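Acyl-coenzyme A oxidase (Caenorhabditis elegans, PDB 5K3H) catalyses the FAD-dependent first step of peroxisomal beta-oxidation, desaturating acyl-CoA side chains to (2E)-enoyl-CoAs while reducing oxygen to hydrogen peroxide. Local coordinates at residues 202-207 and 216-221; 567-572 and 602-607; 62-67 and 641-646. One frame throughout, in Å; residues are numbered along the deposited sequence.

Overall arrangement
The three contacts lie far apart in the subunit. Interaction 1 joins strands 199-208 and 211-221 of the mixed beta-sheet; interaction 2 packs helix 557-577 against helix 590-616 in the C-terminal helical region; interaction 3 ties the loop before helix 68-85 to the end of helix 636-645. Centres of interactions 1 and 2 are about 51 Å apart, on opposite sides of the chain's centre, and the centre of interaction 3 lies about 44 Å from the first and about 38 Å from the second. Along the chain, interactions 1 and 2 follow in series, both inside the long loop closed by interaction 3, which thus brings N-terminal and C-terminal parts of the oxidase together.

Interaction 1 (202-207 and 216-221); sequences VVAHMY and HTFMVP
Val202 and Phe218 form one rung of a beta hairpin, strands 199-208 and 211-221, in the mixed sheet of the acyl-CoA oxidase fold. They make an antiparallel hydrogen-bonded pair: Val202 N to Phe218 O, 2.9 Å, is matched by Phe218 N to Val202 O. Ala204 and His216 form the next hydrogen-bonded pair, with His216 N 3.0 Å from Ala204 O. Between them the non-hydrogen-bonded pair Val203 and Thr217 sets its methyls side by side, Val203 CG2 3.6 Å from Thr217 CG2. Beta-branched residues suit this place, since branching at CB agrees with an extended backbone; Thr217 OG1 hydrogen-bonds to Gln127 OE1.

On the other face, Val202 CG2 meets Val220 CG2 at 3.6 Å, and small Ala204 lies beside the Phe218 ring. Beyond it, Met206 reaches across to two rings. Its chain bends at the last torsion (chi3 66°), which sets the CE methyl over the centre of the His216 imidazole, 3.6 Å from the centroid, in a CH-pi contact. SD meets the edge of Phe218, 4.0 Å from CZ, as a Met-aromatic contact. A long, flexible thioether can serve both rings at once.

Val203 also touches Tyr149, an FAD-binding residue whose cofactor is shared between the subunits, so this part of the hairpin lies against a residue of that site. Four backbone bonds hold the register, while NE2 of His216 hydrogen-bonds to Tyr278 OH and ND1 to Gly214 O, both fixing the turn of the ring beneath the methionine methyl.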
# COMPACT_ATOMS: atom_id res chain seq x y z
N VAL B 202 -12.00 30.42 -3.65
CA VAL B 202 -10.63 30.49 -3.17
C VAL B 202 -10.63 30.96 -1.73
O VAL B 202 -11.36 31.90 -1.37
CB VAL B 202 -9.79 31.43 -4.06
CG1 VAL B 202 -8.38 31.62 -3.49
CG2 VAL B 202 -9.73 30.87 -5.47
N VAL B 203 -9.85 30.29 -0.88
CA VAL B 203 -9.71 30.66 0.52
C VAL B 203 -8.46 31.51 0.68
O VAL B 203 -7.38 31.15 0.18
CB VAL B 203 -9.68 29.42 1.43
CG1 VAL B 203 -9.60 29.84 2.87
CG2 VAL B 203 -10.93 28.59 1.20
N ALA B 204 -8.59 32.63 1.38
CA ALA B 204 -7.52 33.61 1.53
C ALA B 204 -7.77 34.41 2.80
O ALA B 204 -8.91 34.59 3.22
CB ALA B 204 -7.44 34.54 0.31
N HIS B 205 -6.69 34.90 3.39
CA HIS B 205 -6.78 35.77 4.56
C HIS B 205 -7.22 37.17 4.17
O HIS B 205 -6.58 37.81 3.33
CB HIS B 205 -5.44 35.82 5.27
CG HIS B 205 -5.16 34.63 6.13
ND1 HIS B 205 -4.16 34.61 7.08
CD2 HIS B 205 -5.78 33.43 6.21
CE1 HIS B 205 -4.17 33.44 7.69
NE2 HIS B 205 -5.14 32.71 7.18
N MET B 206 -8.29 37.67 4.81
CA MET B 206 -8.88 38.94 4.42
C MET B 206 -8.34 40.10 5.27
O MET B 206 -8.52 40.13 6.49
CB MET B 206 -10.41 38.90 4.51
CG MET B 206 -11.05 40.14 3.90
SD MET B 206 -12.83 40.00 3.65
CE MET B 206 -13.41 39.91 5.36
N TYR B 207 -7.75 41.08 4.60
CA TYR B 207 -7.19 42.25 5.25
C TYR B 207 -8.01 43.49 4.88
O TYR B 207 -8.35 43.68 3.71
CB TYR B 207 -5.73 42.43 4.83
CG TYR B 207 -4.75 41.49 5.51
CD1 TYR B 207 -4.62 40.17 5.08
CD2 TYR B 207 -3.94 41.92 6.55
CE1 TYR B 207 -3.71 39.31 5.68
CE2 TYR B 207 -3.02 41.06 7.17
CZ TYR B 207 -2.91 39.77 6.71
OH TYR B 207 -2.02 38.93 7.31
N HIS B 216 -11.44 33.76 4.61
CA HIS B 216 -12.74 33.95 4.00
C HIS B 216 -12.70 33.39 2.58
O HIS B 216 -11.63 33.13 2.03
CB HIS B 216 -13.13 35.42 3.98
CG HIS B 216 -13.45 35.98 5.33
ND1 HIS B 216 -12.50 36.20 6.29
CD2 HIS B 216 -14.63 36.37 5.87
CE1 HIS B 216 -13.07 36.71 7.37
NE2 HIS B 216 -14.36 36.82 7.15
N THR B 217 -13.87 33.21 1.97
CA THR B 217 -13.93 32.60 0.65
C THR B 217 -14.49 33.56 -0.41
O THR B 217 -15.40 34.36 -0.14
CB THR B 217 -14.75 31.27 0.68
OG1 THR B 217 -16.09 31.52 1.10
CG2 THR B 217 -14.11 30.27 1.63
N PHE B 218 -13.93 33.45 -1.61
CA PHE B 218 -14.19 34.40 -2.68
C PHE B 218 -14.44 33.64 -3.97
O PHE B 218 -13.74 32.67 -4.29
CB PHE B 218 -13.01 35.38 -2.90
CG PHE B 218 -12.60 36.14 -1.67
CD1 PHE B 218 -13.10 37.41 -1.42
CD2 PHE B 218 -11.78 35.56 -0.71
CE1 PHE B 218 -12.76 38.11 -0.29
CE2 PHE B 218 -11.42 36.27 0.43
CZ PHE B 218 -11.92 37.53 0.64
N MET B 219 -15.43 34.11 -4.73
CA MET B 219 -15.60 33.61 -6.09
C MET B 219 -14.55 34.27 -6.96
O MET B 219 -14.39 35.49 -6.93
CB MET B 219 -17.01 33.91 -6.60
CG MET B 219 -17.26 33.45 -8.02
SD MET B 219 -17.05 31.66 -8.24
CE MET B 219 -18.55 31.10 -7.49
N VAL B 220 -13.77 33.46 -7.69
CA VAL B 220 -12.63 33.94 -8.45
C VAL B 220 -12.68 33.40 -9.88
O VAL B 220 -12.64 32.18 -10.08
CB VAL B 220 -11.29 33.57 -7.80
CG1 VAL B 220 -10.13 34.17 -8.59
CG2 VAL B 220 -11.24 34.05 -6.36
N PRO B 221 -12.81 34.26 -10.90
CA PRO B 221 -12.60 33.79 -12.28
C PRO B 221 -11.14 33.54 -12.54
O PRO B 221 -10.28 34.36 -12.18
CB PRO B 221 -13.13 34.93 -13.14
CG PRO B 221 -13.14 36.12 -12.27
CD PRO B 221 -13.24 35.67 -10.84

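Interaction 2 (567-572 and 602-607); sequences LHLHVN and FYLQKI
His568 and Tyr603 form the broad meeting point of segments 567-572 and 602-607, on helices 557-577 and 590-616, which run roughly antiparallel; the segment axes come within 9.3 Å at 150°. The first bump, His568 CB, rests over one face of the Tyr603 ring, 3.4 Å from its centroid, in a CH-pi contact. Tyr603 CB points toward helix 557-577, and chi1 -81° puts CG anti to the carbonyl carbon, laying the ring under His568 CB. The rings are nearly parallel, 13° between planes, but displaced, with centroids 5.1 Å apart; the phenol OH lies over one imidazole face, toward its rim, 3.4 Å from His568 CG.

Leu569 is the second bump, set in the hollow between Tyr603 CB, Leu604 and Ile607: CD1 meets Leu604 CD2 at 3.8 Å and CD2 meets Ile607 CG1 at 3.9 Å. Branched aliphatic chains suit this buried seam, which Phe345 of helix 338-367 adjoins.

Asn572 ND2 hydrogen-bonds to His568 O in its own helix, and OD1 to Tyr491. Cohesion probably rests mainly on shape, dispersion and the CH-pi contact. His568 ND1 and NE2 hydrogen-bond to Ser564 O and Gly487 O, consistent with both nitrogens carrying a proton, so the ring may be cationic.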
# COMPACT_ATOMS: atom_id res chain seq x y z
N LEU B 567 -21.14 -9.82 12.24
CA LEU B 567 -20.87 -9.00 13.41
C LEU B 567 -20.04 -9.74 14.44
O LEU B 567 -19.12 -9.17 15.04
CB LEU B 567 -22.19 -8.55 14.05
CG LEU B 567 -22.00 -7.89 15.42
CD1 LEU B 567 -21.26 -6.54 15.38
CD2 LEU B 567 -23.34 -7.78 16.10
N HIS B 568 -20.34 -11.04 14.64
CA HIS B 568 -19.58 -11.83 15.61
C HIS B 568 -18.15 -12.03 15.15
O HIS B 568 -17.24 -12.09 15.99
CB HIS B 568 -20.23 -13.19 15.84
CG HIS B 568 -21.29 -13.17 16.88
ND1 HIS B 568 -22.61 -12.90 16.60
CD2 HIS B 568 -21.21 -13.32 18.23
CE1 HIS B 568 -23.31 -12.92 17.72
NE2 HIS B 568 -22.48 -13.16 18.72
N LEU B 569 -17.92 -12.17 13.84
CA LEU B 569 -16.56 -12.18 13.33
C LEU B 569 -15.86 -10.85 13.62
O LEU B 569 -14.72 -10.82 14.10
CB LEU B 569 -16.57 -12.44 11.82
CG LEU B 569 -15.22 -12.43 11.09
CD1 LEU B 569 -14.27 -13.51 11.65
CD2 LEU B 569 -15.42 -12.62 9.60
N HIS B 570 -16.55 -9.74 13.34
CA HIS B 570 -16.00 -8.41 13.54
C HIS B 570 -15.54 -8.21 14.98
O HIS B 570 -14.40 -7.81 15.24
CB HIS B 570 -17.04 -7.37 13.12
CG HIS B 570 -16.55 -5.95 13.11
ND1 HIS B 570 -15.52 -5.52 12.30
CD2 HIS B 570 -16.97 -4.86 13.79
CE1 HIS B 570 -15.32 -4.23 12.49
NE2 HIS B 570 -16.18 -3.80 13.39
N VAL B 571 -16.43 -8.44 15.95
CA VAL B 571 -16.06 -8.10 17.32
C VAL B 571 -14.91 -8.99 17.81
O VAL B 571 -14.03 -8.53 18.54
CB VAL B 571 -17.28 -8.17 18.26
CG1 VAL B 571 -18.30 -7.10 17.89
CG2 VAL B 571 -17.93 -9.57 18.21
N ASN B 572 -14.84 -10.25 17.36
CA ASN B 572 -13.72 -11.10 17.77
C ASN B 572 -12.42 -10.72 17.08
O ASN B 572 -11.35 -10.73 17.71
CB ASN B 572 -14.04 -12.57 17.54
CG ASN B 572 -14.95 -13.13 18.60
OD1 ASN B 572 -14.52 -13.33 19.74
ND2 ASN B 572 -16.20 -13.41 18.23
N PHE B 602 -13.84 -20.04 14.35
CA PHE B 602 -15.16 -20.60 14.11
C PHE B 602 -15.96 -19.75 13.12
O PHE B 602 -16.53 -20.28 12.16
CB PHE B 602 -15.94 -20.75 15.41
CG PHE B 602 -17.37 -21.23 15.21
CD1 PHE B 602 -17.64 -22.59 15.05
CD2 PHE B 602 -18.42 -20.33 15.13
CE1 PHE B 602 -18.94 -23.04 14.87
CE2 PHE B 602 -19.72 -20.76 14.92
CZ PHE B 602 -19.99 -22.12 14.80
N TYR B 603 -16.00 -18.42 13.31
CA TYR B 603 -16.85 -17.62 12.43
C TYR B 603 -16.25 -17.44 11.04
O TYR B 603 -17.00 -17.22 10.09
CB TYR B 603 -17.17 -16.26 13.06
CG TYR B 603 -18.30 -16.32 14.07
CD1 TYR B 603 -19.62 -16.38 13.65
CD2 TYR B 603 -18.04 -16.37 15.45
CE1 TYR B 603 -20.65 -16.45 14.58
CE2 TYR B 603 -19.06 -16.46 16.38
CZ TYR B 603 -20.37 -16.49 15.95
OH TYR B 603 -21.40 -16.56 16.88
N LEU B 604 -14.93 -17.60 10.88
CA LEU B 604 -14.40 -17.70 9.52
C LEU B 604 -15.11 -18.81 8.74
O LEU B 604 -15.68 -18.57 7.67
CB LEU B 604 -12.89 -17.98 9.58
CG LEU B 604 -11.98 -16.84 10.06
CD1 LEU B 604 -10.49 -17.29 10.11
CD2 LEU B 604 -12.20 -15.55 9.22
N GLN B 605 -15.14 -20.02 9.31
CA GLN B 605 -15.82 -21.15 8.69
C GLN B 605 -17.32 -20.88 8.51
O GLN B 605 -17.93 -21.29 7.52
CB GLN B 605 -15.57 -22.39 9.56
CG GLN B 605 -16.60 -23.53 9.48
CD GLN B 605 -17.80 -23.33 10.44
OE1 GLN B 605 -17.65 -22.74 11.53
NE2 GLN B 605 -18.99 -23.83 10.05
N LYS B 606 -17.93 -20.19 9.48
CA LYS B 606 -19.36 -19.90 9.42
C LYS B 606 -19.66 -18.90 8.30
O LYS B 606 -20.71 -19.00 7.64
CB LYS B 606 -19.83 -19.37 10.78
CG LYS B 606 -21.34 -19.26 10.90
CD LYS B 606 -21.90 -20.59 11.39
CE LYS B 606 -23.37 -20.74 11.11
NZ LYS B 606 -24.07 -19.46 11.25
N ILE B 607 -18.76 -17.95 8.08
CA ILE B 607 -18.98 -16.92 7.07
C ILE B 607 -18.79 -17.49 5.66
O ILE B 607 -19.49 -17.08 4.72
CB ILE B 607 -18.02 -15.75 7.33
CG1 ILE B 607 -18.41 -14.97 8.60
CG2 ILE B 607 -17.96 -14.81 6.13
CD1 ILE B 607 -19.74 -14.31 8.52

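Interaction 3 (62-67 and 641-646); sequences PLPYMT and FKWAKE
Tyr65 and Trp643 join a 3-10 turn, residues 63-65, to the C-terminal end of helix 636-645, linking the loop ahead of helix 68-85 with the C-terminal part of the chain. The polar tie is one bond from Tyr65 OH to Trp643 O, 2.6 Å long, in the carbonyl plane and on a lone pair. Near a helix's C-terminal end such a carbonyl can accept a side-chain donor, and a tyrosine is long enough to bring one from the loop.

Apolar contacts lie beside this bond. Tyr65 CE1 stands over one face of the indole, 3.7 Å from Trp643 CE2; the tyrosine ring and the five-membered ring of the indole are oblique, at 50°. The indole is swung toward the loop by its first torsion, CG anti to the backbone N (chi1 -169°), and there meets two prolines: Pro62 CB lies 3.8 Å from NE1, and Pro64 CB approaches the edge of the six-membered ring at CZ2. The compact proline rings fit close against it. On the same Trp643, Ile239 of the second subunit also packs, placing the contact beside the dimer interface.

A water adds a second polar link: it donates to Tyr65 OH, at 2.8 Å, and Glu646 OE1, at 2.7 Å.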
# COMPACT_ATOMS: atom_id res chain seq x y z
N PRO B 62 -10.10 -0.94 -22.14
CA PRO B 62 -9.73 -1.06 -20.72
C PRO B 62 -8.87 0.12 -20.25
O PRO B 62 -7.83 0.43 -20.84
CB PRO B 62 -8.96 -2.39 -20.67
CG PRO B 62 -9.59 -3.18 -21.75
CD PRO B 62 -9.88 -2.21 -22.86
N LEU B 63 -9.32 0.77 -19.17
CA LEU B 63 -8.62 1.95 -18.67
C LEU B 63 -7.13 1.73 -18.40
O LEU B 63 -6.35 2.67 -18.64
CB LEU B 63 -9.31 2.49 -17.41
CG LEU B 63 -10.78 2.87 -17.57
CD1 LEU B 63 -11.28 3.70 -16.39
CD2 LEU B 63 -11.05 3.61 -18.89
N PRO B 64 -6.67 0.58 -17.90
CA PRO B 64 -5.22 0.42 -17.69
C PRO B 64 -4.41 0.43 -18.98
O PRO B 64 -3.18 0.59 -18.92
CB PRO B 64 -5.11 -0.94 -16.98
CG PRO B 64 -6.46 -1.21 -16.41
CD PRO B 64 -7.43 -0.55 -17.31
N TYR B 65 -5.05 0.27 -20.15
CA TYR B 65 -4.30 0.37 -21.41
C TYR B 65 -3.90 1.78 -21.75
O TYR B 65 -2.94 1.95 -22.51
CB TYR B 65 -5.10 -0.12 -22.61
CG TYR B 65 -5.43 -1.59 -22.70
CD1 TYR B 65 -5.00 -2.49 -21.75
CD2 TYR B 65 -6.18 -2.05 -23.77
CE1 TYR B 65 -5.33 -3.82 -21.85
CE2 TYR B 65 -6.50 -3.37 -23.89
CZ TYR B 65 -6.08 -4.26 -22.93
OH TYR B 65 -6.42 -5.58 -23.08
N MET B 66 -4.60 2.79 -21.22
CA MET B 66 -4.57 4.15 -21.71
C MET B 66 -3.50 4.98 -20.99
O MET B 66 -3.27 4.84 -19.79
CB MET B 66 -5.93 4.81 -21.48
CG MET B 66 -7.11 4.19 -22.19
SD MET B 66 -8.59 5.17 -21.79
CE MET B 66 -9.95 4.23 -22.45
N THR B 67 -2.87 5.89 -21.74
CA THR B 67 -2.04 6.89 -21.10
C THR B 67 -2.91 7.89 -20.33
O THR B 67 -4.15 7.91 -20.47
CB THR B 67 -1.19 7.62 -22.14
OG1 THR B 67 -2.06 8.35 -23.01
CG2 THR B 67 -0.41 6.62 -22.97
N PHE B 641 -6.16 -13.95 -20.62
CA PHE B 641 -5.39 -14.15 -21.84
C PHE B 641 -5.77 -13.12 -22.90
O PHE B 641 -4.89 -12.47 -23.49
CB PHE B 641 -5.62 -15.57 -22.34
CG PHE B 641 -4.70 -16.00 -23.44
CD1 PHE B 641 -3.43 -15.44 -23.55
CD2 PHE B 641 -5.09 -16.97 -24.35
CE1 PHE B 641 -2.58 -15.83 -24.57
CE2 PHE B 641 -4.25 -17.37 -25.37
CZ PHE B 641 -2.99 -16.80 -25.48
N LYS B 642 -7.07 -12.90 -23.12
CA LYS B 642 -7.50 -11.86 -24.05
C LYS B 642 -6.99 -10.49 -23.62
O LYS B 642 -6.50 -9.71 -24.45
CB LYS B 642 -9.02 -11.80 -24.18
CG LYS B 642 -9.64 -12.91 -25.01
CD LYS B 642 -11.15 -12.68 -25.23
CE LYS B 642 -11.77 -13.83 -26.07
NZ LYS B 642 -12.75 -14.69 -25.33
N TRP B 643 -7.15 -10.17 -22.33
CA TRP B 643 -6.72 -8.87 -21.80
C TRP B 643 -5.23 -8.63 -22.07
O TRP B 643 -4.81 -7.50 -22.38
CB TRP B 643 -7.04 -8.80 -20.31
CG TRP B 643 -6.88 -7.45 -19.70
CD1 TRP B 643 -7.83 -6.46 -19.60
CD2 TRP B 643 -5.70 -6.92 -19.09
NE1 TRP B 643 -7.31 -5.36 -18.99
CE2 TRP B 643 -6.01 -5.61 -18.65
CE3 TRP B 643 -4.42 -7.43 -18.85
CZ2 TRP B 643 -5.07 -4.81 -18.00
CZ3 TRP B 643 -3.50 -6.64 -18.21
CH2 TRP B 643 -3.83 -5.34 -17.79
N ALA B 644 -4.40 -9.66 -21.88
CA ALA B 644 -2.97 -9.57 -22.20
C ALA B 644 -2.74 -9.43 -23.70
O ALA B 644 -2.01 -8.53 -24.14
CB ALA B 644 -2.24 -10.81 -21.66
N LYS B 645 -3.35 -10.31 -24.50
CA LYS B 645 -3.09 -10.31 -25.93
C LYS B 645 -3.45 -8.98 -26.58
O LYS B 645 -2.81 -8.58 -27.56
CB LYS B 645 -3.84 -11.46 -26.61
CG LYS B 645 -3.11 -12.79 -26.48
CD LYS B 645 -3.77 -13.87 -27.32
CE LYS B 645 -5.19 -14.11 -26.81
NZ LYS B 645 -5.86 -15.26 -27.45
N GLU B 646 -4.46 -8.28 -26.06
CA GLU B 646 -4.95 -7.03 -26.62
C GLU B 646 -4.32 -5.79 -25.98
O GLU B 646 -4.72 -4.66 -26.31
CB GLU B 646 -6.48 -6.99 -26.50
CG GLU B 646 -7.18 -8.06 -27.35
CD GLU B 646 -8.67 -8.21 -27.05
OE1 GLU B 646 -9.19 -7.37 -26.29
OE2 GLU B 646 -9.32 -9.16 -27.57
O HOH W 1 -9.08 -6.27 -23.80